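Local coordinates for transcriptional regulator, GntR family (Ralstonia eutropha, PDB 3IHU), which probably binds DNA and regulates transcription, pairing a winged helix-turn-helix of the GntR family with a helical FCD domain, at residues 16-21 with 60-65; 89-94 with 164-169; 29-34 with 133-138. One frame throughout, in Å; residues are numbered along the deposited sequence. Where two conformers were deposited one is given.

Interaction 1 (16-21 with 60-65); sequences SASDTV and LQRLAA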
loop_
_atom_site.group_PDB
_atom_site.type_symbol
_atom_site.label_atom_id
_atom_site.label_comp_id
_atom_site.label_asym_id
_atom_site.label_seq_id
_atom_site.Cartn_x
_atom_site.Cartn_y
_atom_site.Cartn_z
ATOM N N SER A 16 2.882 12.688 14.132
ATOM C CA SER A 16 4.199 12.786 14.852
ATOM C C SER A 16 5.364 12.908 13.859
ATOM O O SER A 16 5.257 12.492 12.698
ATOM C CB SER A 16 4.420 11.564 15.756
ATOM O OG SER A 16 4.799 10.421 14.984
ATOM N N ALA A 17 6.483 13.460 14.323
ATOM C CA ALA A 17 7.682 13.589 13.487
ATOM C C ALA A 17 8.131 12.216 12.953
ATOM O O ALA A 17 8.598 12.108 11.807
ATOM C CB ALA A 17 8.829 14.296 14.248
ATOM N N SER A 18 7.968 11.175 13.779
ATOM C CA SER A 18 8.329 9.783 13.433
ATOM C C SER A 18 7.510 9.265 12.276
ATOM O O SER A 18 8.030 8.546 11.387
ATOM C CB SER A 18 8.109 8.871 14.655
ATOM O OG SER A 18 8.271 7.493 14.358
ATOM N N ASP A 19 6.221 9.607 12.290
ATOM C CA ASP A 19 5.316 9.244 11.219
ATOM C C ASP A 19 5.758 9.757 9.847
ATOM O O ASP A 19 5.556 9.073 8.848
ATOM C CB ASP A 19 3.899 9.770 11.489
ATOM C CG ASP A 19 3.152 8.968 12.572
ATOM O OD1 ASP A 19 3.682 7.939 13.089
ATOM O OD2 ASP A 19 2.024 9.393 12.924
ATOM N N THR A 20 6.352 10.937 9.795
ATOM C CA THR A 20 6.709 11.537 8.524
ATOM C C THR A 20 7.828 10.743 7.855
ATOM O O THR A 20 7.849 10.612 6.641
ATOM C CB THR A 20 7.162 13.018 8.627
ATOM O OG1 THR A 20 8.520 13.068 9.051
ATOM C CG2 THR A 20 6.276 13.870 9.556
ATOM N N VAL A 21 8.742 10.187 8.642
ATOM C CA VAL A 21 9.754 9.253 8.105
ATOM C C VAL A 21 9.167 7.860 7.803
ATOM O O VAL A 21 9.491 7.203 6.778
ATOM C CB VAL A 21 10.934 9.127 9.080
ATOM C CG1 VAL A 21 11.992 8.222 8.517
ATOM C CG2 VAL A 21 11.500 10.522 9.414
ATOM N N LEU A 60 12.682 4.206 11.974
ATOM C CA LEU A 60 13.426 3.050 11.480
ATOM C C LEU A 60 13.050 1.786 12.266
ATOM O O LEU A 60 12.852 0.726 11.649
ATOM C CB LEU A 60 14.950 3.280 11.503
ATOM C CG LEU A 60 15.412 4.249 10.398
ATOM C CD1 LEU A 60 16.891 4.597 10.472
ATOM C CD2 LEU A 60 15.063 3.700 8.993
ATOM N N GLN A 61 12.927 1.912 13.594
ATOM C CA GLN A 61 12.480 0.791 14.443
ATOM C C GLN A 61 11.136 0.280 13.960
ATOM O O GLN A 61 10.966 -0.931 13.816
ATOM C CB GLN A 61 12.403 1.182 15.955
ATOM N N ARG A 62 10.197 1.193 13.696
ATOM C CA ARG A 62 8.855 0.816 13.261
ATOM C C ARG A 62 8.876 0.140 11.871
ATOM O O ARG A 62 8.118 -0.810 11.602
ATOM C CB ARG A 62 7.933 2.029 13.218
ATOM C CG ARG A 62 7.462 2.532 14.577
ATOM C CD ARG A 62 6.985 3.977 14.525
ATOM N NE ARG A 62 5.772 4.119 13.724
ATOM C CZ ARG A 62 5.216 5.287 13.392
ATOM N NH1 ARG A 62 5.766 6.443 13.775
ATOM N NH2 ARG A 62 4.103 5.303 12.671
ATOM N N LEU A 63 9.730 0.660 10.985
ATOM C CA LEU A 63 9.905 0.083 9.635
ATOM C C LEU A 63 10.525 -1.343 9.694
ATOM O O LEU A 63 10.120 -2.240 8.928
ATOM C CB LEU A 63 10.776 1.012 8.787
ATOM C CG LEU A 63 10.087 2.260 8.242
ATOM C CD1 LEU A 63 11.108 3.246 7.691
ATOM C CD2 LEU A 63 8.965 1.881 7.207
ATOM N N ALA A 64 11.497 -1.551 10.590
ATOM C CA ALA A 64 12.015 -2.885 10.862
ATOM C C ALA A 64 10.855 -3.740 11.391
ATOM O O ALA A 64 10.656 -4.855 10.914
ATOM C CB ALA A 64 13.162 -2.870 11.810
ATOM N N ALA A 65 10.049 -3.203 12.302
ATOM C CA ALA A 65 8.902 -3.975 12.806
ATOM C C ALA A 65 8.005 -4.485 11.681
ATOM O O ALA A 65 7.545 -5.626 11.754
ATOM C CB ALA A 65 8.088 -3.179 13.834
#
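Arg62 reaches from helix 53-65 to the first turn of helix 17-31 and supplies every polar bond between 60-65 and 16-21. The ionic part is a salt bridge to Asp19 in which two nitrogens share one oxygen: NH1 and NH2 of Arg62 each stand 2.7 Å from Asp19 OD1. The carboxylate and guanidinium planes are 70° apart, so this is not the flat pairing of two oxygens with two nitrogens. OD1 lies at the guanidinium edge, and both N-H bonds to it are well off straight. Arg62 leaves its helix toward 16-21, and a bend at chi3 (67°) sets how the guanidinium meets Asp19.

A hydrogen bond to an uncharged partner runs from Arg62 NH1 to Ser18 OG, at 2.8 Å and tilted from the guanidinium plane. Ser18 OG also makes a weak bond to Glu58, while Phe22 offers Arg62 a cation-pi contact. Within the turn itself, Ser16 OG accepts from Asp19 N at 3.2 Å, an ST motif.

Beyond these bonds little touches: the Leu63 CD1 methyl lies 4.4 Å from the carbonyl oxygen Val21 O. The axes of the two short helical segments approach to 9.9 Å and are inclined by 51°. In the winged helix-turn-helix of this family, helix 53-65 corresponds to the recognition helix. Three N-H bonds from two nitrogens tie the Arg62 guanidinium to helix 17-31 and would limit its rotation.

Interaction 2 (89-94 with 164-169); sequences DVLDVA and IHMPIV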
loop_
_atom_site.group_PDB
_atom_site.type_symbol
_atom_site.label_atom_id
_atom_site.label_comp_id
_atom_site.label_asym_id
_atom_site.label_seq_id
_atom_site.Cartn_x
_atom_site.Cartn_y
_atom_site.Cartn_z
ATOM N N ASP A 89 4.753 -15.201 0.057
ATOM C CA ASP A 89 4.234 -15.268 1.439
ATOM C C ASP A 89 3.576 -13.945 1.829
ATOM O O ASP A 89 2.505 -13.954 2.432
ATOM C CB ASP A 89 5.338 -15.706 2.429
ATOM C CG ASP A 89 5.675 -17.200 2.350
ATOM O OD1 ASP A 89 5.009 -17.995 1.629
ATOM O OD2 ASP A 89 6.645 -17.599 3.037
ATOM N N VAL A 90 4.183 -12.798 1.463
ATOM C CA VAL A 90 3.561 -11.538 1.649
ATOM C C VAL A 90 2.197 -11.434 0.875
ATOM O O VAL A 90 1.213 -10.936 1.384
ATOM C CB VAL A 90 4.493 -10.378 1.236
ATOM C CG1 VAL A 90 3.707 -9.070 1.060
ATOM C CG2 VAL A 90 5.676 -10.242 2.209
ATOM N N LEU A 91 2.165 -11.852 -0.372
ATOM C CA LEU A 91 0.938 -11.786 -1.159
ATOM C C LEU A 91 -0.147 -12.676 -0.551
ATOM O O LEU A 91 -1.298 -12.396 -0.641
ATOM C CB LEU A 91 1.231 -12.219 -2.581
ATOM C CG LEU A 91 2.143 -11.294 -3.404
ATOM C CD1 LEU A 91 2.618 -12.037 -4.633
ATOM C CD2 LEU A 91 1.369 -9.988 -3.757
ATOM N N ASP A 92 0.247 -13.763 0.089
ATOM C CA ASP A 92 -0.718 -14.675 0.730
ATOM C C ASP A 92 -1.502 -13.925 1.828
ATOM O O ASP A 92 -2.747 -14.028 1.918
ATOM C CB ASP A 92 0.002 -15.895 1.337
ATOM C CG ASP A 92 0.118 -17.063 0.370
ATOM O OD1 ASP A 92 -0.570 -17.024 -0.660
ATOM O OD2 ASP A 92 0.863 -18.042 0.678
ATOM N N VAL A 93 -0.781 -13.162 2.638
ATOM C CA VAL A 93 -1.400 -12.329 3.641
ATOM C C VAL A 93 -2.172 -11.101 3.029
ATOM O O VAL A 93 -3.288 -10.842 3.418
ATOM C CB VAL A 93 -0.344 -11.778 4.602
ATOM C CG1 VAL A 93 -0.948 -10.744 5.527
ATOM C CG2 VAL A 93 0.321 -12.967 5.411
ATOM N N ALA A 94 -1.560 -10.386 2.081
ATOM C CA ALA A 94 -2.215 -9.277 1.415
ATOM C C ALA A 94 -3.490 -9.686 0.736
ATOM O O ALA A 94 -4.444 -8.954 0.762
ATOM C CB ALA A 94 -1.262 -8.542 0.420
ATOM N N ILE A 164 -1.084 -4.130 3.801
ATOM C CA ILE A 164 -1.967 -4.203 2.638
ATOM C C ILE A 164 -1.334 -3.581 1.413
ATOM O O ILE A 164 -1.572 -4.015 0.293
ATOM C CB ILE A 164 -3.324 -3.528 2.978
ATOM C CG1 ILE A 164 -4.218 -4.496 3.726
ATOM C CG2 ILE A 164 -4.031 -3.087 1.749
ATOM C CD1 ILE A 164 -5.298 -3.827 4.514
ATOM N N HIS A 165 -0.494 -2.588 1.627
ATOM C CA HIS A 165 0.062 -1.771 0.537
ATOM C C HIS A 165 1.201 -2.447 -0.241
ATOM O O HIS A 165 1.447 -2.096 -1.404
ATOM C CB HIS A 165 0.562 -0.429 1.119
ATOM C CG HIS A 165 -0.522 0.407 1.711
ATOM N ND1 HIS A 165 -1.612 0.826 0.983
ATOM C CD2 HIS A 165 -0.683 0.918 2.956
ATOM C CE1 HIS A 165 -2.395 1.570 1.746
ATOM N NE2 HIS A 165 -1.859 1.628 2.952
HETATM N N MSE A 166 1.902 -3.370 0.426
HETATM C CA MSE A 166 3.024 -4.117 -0.168
HETATM C C MSE A 166 4.084 -3.278 -0.852
HETATM O O MSE A 166 4.399 -3.489 -2.013
HETATM C CB MSE A 166 2.491 -5.128 -1.170
HETATM C CG MSE A 166 1.741 -6.199 -0.557
HETATM SE SE MSE A 166 1.385 -7.431 -1.927
HETATM C CE MSE A 166 -0.276 -6.663 -2.610
ATOM N N PRO A 167 4.661 -2.320 -0.123
ATOM C CA PRO A 167 5.582 -1.336 -0.734
ATOM C C PRO A 167 6.813 -1.958 -1.352
ATOM O O PRO A 167 7.189 -1.583 -2.457
ATOM C CB PRO A 167 5.945 -0.393 0.438
ATOM C CG PRO A 167 5.454 -1.103 1.701
ATOM C CD PRO A 167 4.363 -2.026 1.292
ATOM N N ILE A 168 7.423 -2.938 -0.691
ATOM C CA ILE A 168 8.589 -3.592 -1.280
ATOM C C ILE A 168 8.233 -4.337 -2.555
ATOM O O ILE A 168 8.900 -4.144 -3.560
ATOM C CB ILE A 168 9.336 -4.580 -0.353
ATOM C CG1 ILE A 168 9.732 -3.912 0.940
ATOM C CG2 ILE A 168 10.639 -5.072 -1.057
ATOM C CD1 ILE A 168 10.812 -2.931 0.736
ATOM N N VAL A 169 7.194 -5.159 -2.516
ATOM C CA VAL A 169 6.688 -5.874 -3.693
ATOM C C VAL A 169 6.390 -4.889 -4.846
ATOM O O VAL A 169 6.825 -5.078 -5.983
ATOM C CB VAL A 169 5.410 -6.697 -3.340
ATOM C CG1 VAL A 169 4.843 -7.396 -4.581
ATOM C CG2 VAL A 169 5.714 -7.712 -2.276
#
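Ala94 N donates to Val90 O at 2.9 Å, and the helical turn closed by this bond brings the side chains of Val90 and Ala94 to one face, where both meet Met166. The setting is the helical FCD domain, with helix 84-105 packed against the break between helices 155-165 and 167-172. Met166 is that break: its positive phi ends the first helix, it occupies the N-cap position of the second, and Pro167 opens the new helix behind it. Across the contact all interactions are apolar.

Met166, modelled as selenomethionine, sends its side chain to the face of helix 84-105; it was deposited in two conformers, and the details here hold for one of them. Val90 lies alongside it, the two side chains running past each other in opposite senses; Val90 CG1, anti to the backbone N (chi1 164°), sits 3.8 Å from Met166 CG. Leu91 instead crosses the selenomethionine at about a right angle. Its CD2 is placed only 3.1 Å from Met166 SE, a separation too short to be taken at face value. Backbones come close where the side chain is small, with the CA atoms of Ala94 and Ile164 5.2 Å apart.

One turn on, Val169 continues the packing, its CG2 4.1 Å from Val90 CG1. Leu82 touches both Val90 and Val169, while Val209 and Val212 lie against Leu91, so helix 198-219 and the loop carrying Leu82 border the contact. At the other end of the patch, a bend at chi3 (-87°) leaves the Met166 CE methyl 3.7 Å from Ala94 CB.

Interaction 3 (29-34 with 133-138); sequences LELGTF and DGETFS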
loop_
_atom_site.group_PDB
_atom_site.type_symbol
_atom_site.label_atom_id
_atom_site.label_comp_id
_atom_site.label_asym_id
_atom_site.label_seq_id
_atom_site.Cartn_x
_atom_site.Cartn_y
_atom_site.Cartn_z
ATOM N N LEU A 29 8.985 4.406 -1.539
ATOM C CA LEU A 29 9.241 3.109 -2.181
ATOM C C LEU A 29 8.249 2.911 -3.324
ATOM O O LEU A 29 8.622 2.533 -4.411
ATOM C CB LEU A 29 9.149 1.941 -1.177
ATOM C CG LEU A 29 10.472 1.558 -0.513
ATOM C CD1 LEU A 29 10.199 0.774 0.820
ATOM C CD2 LEU A 29 11.360 0.793 -1.498
ATOM N N GLU A 30 6.999 3.248 -3.072
ATOM C CA GLU A 30 5.958 3.182 -4.090
ATOM C C GLU A 30 6.167 4.204 -5.180
ATOM O O GLU A 30 5.930 3.932 -6.347
ATOM C CB GLU A 30 4.576 3.419 -3.452
ATOM C CG GLU A 30 3.436 3.257 -4.469
ATOM C CD GLU A 30 2.053 3.208 -3.846
ATOM O OE1 GLU A 30 1.918 3.466 -2.629
ATOM O OE2 GLU A 30 1.101 2.940 -4.612
ATOM N N LEU A 31 6.594 5.396 -4.795
ATOM C CA LEU A 31 6.809 6.449 -5.765
ATOM C C LEU A 31 8.120 6.322 -6.516
ATOM O O LEU A 31 8.287 6.970 -7.560
ATOM C CB LEU A 31 6.738 7.812 -5.092
ATOM C CG LEU A 31 5.363 8.253 -4.565
ATOM C CD1 LEU A 31 5.415 9.662 -3.938
ATOM C CD2 LEU A 31 4.334 8.237 -5.724
ATOM N N GLY A 32 9.060 5.530 -5.997
ATOM C CA GLY A 32 10.338 5.350 -6.674
ATOM C C GLY A 32 11.457 6.237 -6.173
ATOM O O GLY A 32 12.526 6.218 -6.745
ATOM N N THR A 33 11.240 7.006 -5.115
ATOM C CA THR A 33 12.310 7.858 -4.571
ATOM C C THR A 33 13.224 7.127 -3.553
ATOM O O THR A 33 14.247 7.635 -3.199
ATOM C CB THR A 33 11.732 9.067 -3.864
ATOM O OG1 THR A 33 10.767 8.614 -2.918
ATOM C CG2 THR A 33 11.070 10.057 -4.899
ATOM N N PHE A 34 12.775 5.988 -3.033
ATOM C CA PHE A 34 13.611 5.084 -2.266
ATOM C C PHE A 34 13.457 3.732 -2.974
ATOM O O PHE A 34 12.398 3.467 -3.552
ATOM C CB PHE A 34 13.087 4.954 -0.813
ATOM C CG PHE A 34 13.366 6.143 0.050
ATOM C CD1 PHE A 34 12.472 7.192 0.098
ATOM C CD2 PHE A 34 14.520 6.227 0.814
ATOM C CE1 PHE A 34 12.741 8.304 0.852
ATOM C CE2 PHE A 34 14.793 7.333 1.589
ATOM C CZ PHE A 34 13.898 8.381 1.605
ATOM N N ASP A 133 0.673 8.839 -15.119
ATOM C CA ASP A 133 1.320 9.546 -14.008
ATOM C C ASP A 133 1.389 8.677 -12.742
ATOM O O ASP A 133 0.440 8.644 -11.940
ATOM C CB ASP A 133 0.535 10.829 -13.755
ATOM C CG ASP A 133 1.179 11.723 -12.718
ATOM O OD1 ASP A 133 2.051 11.252 -11.973
ATOM O OD2 ASP A 133 0.783 12.900 -12.633
ATOM N N GLY A 134 2.532 8.001 -12.551
ATOM C CA GLY A 134 2.734 7.125 -11.405
ATOM C C GLY A 134 2.529 7.803 -10.052
ATOM O O GLY A 134 2.087 7.168 -9.075
ATOM N N GLU A 135 2.838 9.094 -9.981
ATOM C CA GLU A 135 2.776 9.799 -8.710
ATOM C C GLU A 135 1.335 9.987 -8.262
ATOM O O GLU A 135 0.971 9.589 -7.132
ATOM C CB GLU A 135 3.477 11.164 -8.806
ATOM C CG GLU A 135 3.440 11.921 -7.457
ATOM C CD GLU A 135 4.399 13.112 -7.391
ATOM O OE1 GLU A 135 5.131 13.395 -8.381
ATOM O OE2 GLU A 135 4.393 13.765 -6.326
ATOM N N THR A 136 0.527 10.574 -9.148
ATOM C CA THR A 136 -0.877 10.843 -8.839
ATOM C C THR A 136 -1.659 9.540 -8.764
ATOM O O THR A 136 -2.615 9.430 -8.018
ATOM C CB THR A 136 -1.557 11.737 -9.894
ATOM O OG1 THR A 136 -1.456 11.105 -11.172
ATOM C CG2 THR A 136 -0.917 13.138 -9.945
ATOM N N PHE A 137 -1.248 8.523 -9.506
ATOM C CA PHE A 137 -1.945 7.241 -9.421
ATOM C C PHE A 137 -1.692 6.671 -8.034
ATOM O O PHE A 137 -2.617 6.216 -7.379
ATOM C CB PHE A 137 -1.488 6.263 -10.508
ATOM C CG PHE A 137 -2.314 5.009 -10.572
ATOM C CD1 PHE A 137 -3.496 4.987 -11.259
ATOM C CD2 PHE A 137 -1.906 3.847 -9.910
ATOM C CE1 PHE A 137 -4.266 3.822 -11.297
ATOM C CE2 PHE A 137 -2.662 2.710 -9.946
ATOM C CZ PHE A 137 -3.850 2.691 -10.650
ATOM N N SER A 138 -0.436 6.707 -7.585
ATOM C CA SER A 138 -0.102 6.183 -6.255
ATOM C C SER A 138 -0.850 6.910 -5.171
ATOM O O SER A 138 -1.283 6.276 -4.204
ATOM C CB SER A 138 1.373 6.275 -5.938
ATOM O OG SER A 138 2.074 5.323 -6.664
HETATM O O HOH W 1 0.428 2.735 -7.055
#
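Glu30 and Leu31, consecutive residues at the end of helix 17-31, reach Ser138 from different directions. Glu30 has CG anti to its own amide nitrogen (chi1 -176°) and an extended chain beyond, which carries it past the serine: Ser138 OG lies 3.3 Å from Glu30 CG and equally 3.3 Å from Glu30 OE2. A water bridges the two oxygens, donating to Glu30 OE2 and standing 3.1 Å from Ser138 OG. Leu31 comes in with a single branch. Its CD2 settles on the first turn of helix 134-152, 3.6 Å from Ser138 CB and 3.7 Å from Glu135 CA, while the aliphatic CG of Glu135 runs by at 4.2 Å from that same Leu31 CD2. Leu31 and Glu135 form the outer, solvent-exposed part of the contact.

This is a domain-to-domain contact: helix 17-31 belongs to the winged helix-turn-helix, helix 134-152 to the FCD domain. Both segments lie at helix ends. Gly32, with positive phi, terminates the first helix just after Leu31, and Asp133 is the N-cap of the second, its OD1 accepting from Thr136 N at 3.3 Å and more weakly from Glu135 N.

Glu30 is a buried residue, and its carboxylate finds charged partners further along the FCD helix, beyond 133-138. Such surroundings would be expected to stabilise its ionised form: OE1 of Glu30 pairs with NH2 of Arg142, and OE2, the oxygen that also takes the water, with NE of Arg141.

In the fold
The three contacts follow their surroundings. Interaction 2 is buried within the FCD domain and wholly apolar across its segments. Interactions 1 and 3 are partly buried: interaction 1, inside the winged helix-turn-helix, turns on a salt bridge, and interaction 3, between the two domains, on leucine packing and a water between an acid and a serine. Both use helix 17-31, at opposite ends, with centres about 19 Å apart, so one helix serves first its own domain and then its neighbour. The acid of interaction 3 meets its arginines beyond the segments. Interactions 2 and 3 touch directly: Ile168 CD1 packs 3.8 Å from Leu29 CD1, joining the FCD interior to the domain boundary.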